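Local coordinates for protein GH127 beta-L-arabinofuranoside (Geobacillus stearothermophilus, PDB 4QK0) that probably hydrolyses beta-L-arabinofuranosides, as a family 127 glycoside hydrolase beta-L-arabinofuranosidase, at residues A[101-104]-A[105-108]. Numbering follows the deposited sequence.
Sequences LADD and VIEL
I106 N gives its hydrogen to A102 O at 2.8 Å. V105 N to L101 O, E107 N to D103 O and L108 N to D104 O complete four consecutive i to i+4 bonds of helix 96-112. D103 O has a second donor. A water at 2.9 Å from D103 O also donates to E107 OE2, at 2.6 Å. The E107 chain bends at chi2 (-57°), which brings its carboxylate back to this water, while E107 CG lies 3.5 Å from D103 O. The acidic side chains have separate partners. D103 OD1 is hydrogen-bonded to Y154 OH, and OD2 is salt-bridged to K160 NZ. E107 OE1 is salt-bridged to R162 NE, and D104 OD1 to K100 NZ. Within 101-108, the aliphatic side chains lie against backbone carbonyls. I106 CG1, beside its own backbone N (chi1 -73°), comes to 3.2 Å from A102 O, and CD1 follows at 3.4 Å. V105 CG2 sits 3.3 Å from L101 O. With an alanine at I106, A102 O would probably keep only the CB contact from this side chain, and a gap would be likely beside Y154 of helix 140-158. V105 and A102 pack on L83 of helix 76-92. This part of helix 96-112 thus joins helices of the catalytic domain: the carbonyls of 101-104 accept from the N-H groups of 105-108, the buried face is aliphatic, and the outside basic partners probably offset the like charges of D103 and E107.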
# COMPACT_ATOMS: atom_id res chain seq x y z
N LEU A 101 33.30 -20.71 -24.57
CA LEU A 101 32.66 -20.81 -23.26
C LEU A 101 31.30 -21.48 -23.43
O LEU A 101 30.97 -22.38 -22.70
CB LEU A 101 32.46 -19.45 -22.62
CG LEU A 101 33.72 -18.71 -22.21
CD1 LEU A 101 33.34 -17.33 -21.66
CD2 LEU A 101 34.53 -19.49 -21.17
N ALA A 102 30.52 -21.01 -24.39
CA ALA A 102 29.17 -21.56 -24.63
C ALA A 102 29.22 -23.00 -25.05
O ALA A 102 28.49 -23.84 -24.50
CB ALA A 102 28.46 -20.74 -25.69
N ASP A 103 30.08 -23.31 -26.01
CA ASP A 103 30.26 -24.72 -26.43
C ASP A 103 30.58 -25.67 -25.28
O ASP A 103 30.05 -26.75 -25.25
CB ASP A 103 31.29 -24.84 -27.57
CG ASP A 103 30.75 -24.28 -28.92
OD1 ASP A 103 29.52 -24.15 -29.09
OD2 ASP A 103 31.56 -23.93 -29.78
N ASP A 104 31.43 -25.24 -24.34
CA ASP A 104 31.83 -26.07 -23.22
C ASP A 104 30.67 -26.26 -22.25
O ASP A 104 30.50 -27.34 -21.70
CB ASP A 104 33.01 -25.44 -22.44
CG ASP A 104 34.33 -25.42 -23.23
OD1 ASP A 104 34.44 -26.15 -24.24
OD2 ASP A 104 35.28 -24.68 -22.83
N VAL A 105 29.91 -25.20 -22.01
CA VAL A 105 28.74 -25.31 -21.16
C VAL A 105 27.78 -26.27 -21.79
O VAL A 105 27.22 -27.13 -21.14
CB VAL A 105 28.04 -23.93 -20.98
CG1 VAL A 105 26.68 -24.07 -20.30
CG2 VAL A 105 28.93 -22.98 -20.20
N ILE A 106 27.63 -26.16 -23.10
CA ILE A 106 26.70 -27.01 -23.82
C ILE A 106 27.09 -28.47 -23.69
O ILE A 106 26.23 -29.34 -23.49
CB ILE A 106 26.59 -26.56 -25.29
CG1 ILE A 106 25.80 -25.27 -25.37
CG2 ILE A 106 25.90 -27.61 -26.14
CD1 ILE A 106 25.95 -24.50 -26.67
N GLU A 107 28.39 -28.76 -23.79
CA GLU A 107 28.84 -30.17 -23.69
C GLU A 107 28.62 -30.69 -22.28
O GLU A 107 28.24 -31.84 -22.08
CB GLU A 107 30.30 -30.33 -24.12
CG GLU A 107 30.57 -30.15 -25.64
CD GLU A 107 29.76 -31.08 -26.58
OE1 GLU A 107 29.44 -32.24 -26.18
OE2 GLU A 107 29.46 -30.69 -27.72
N LEU A 108 28.80 -29.80 -21.31
CA LEU A 108 28.48 -30.11 -19.92
C LEU A 108 27.00 -30.41 -19.73
O LEU A 108 26.64 -31.42 -19.12
CB LEU A 108 28.91 -28.97 -19.01
CG LEU A 108 28.51 -29.10 -17.55
CD1 LEU A 108 29.07 -30.35 -16.93
CD2 LEU A 108 29.01 -27.87 -16.80
O HOH W 1 29.04 -28.09 -27.59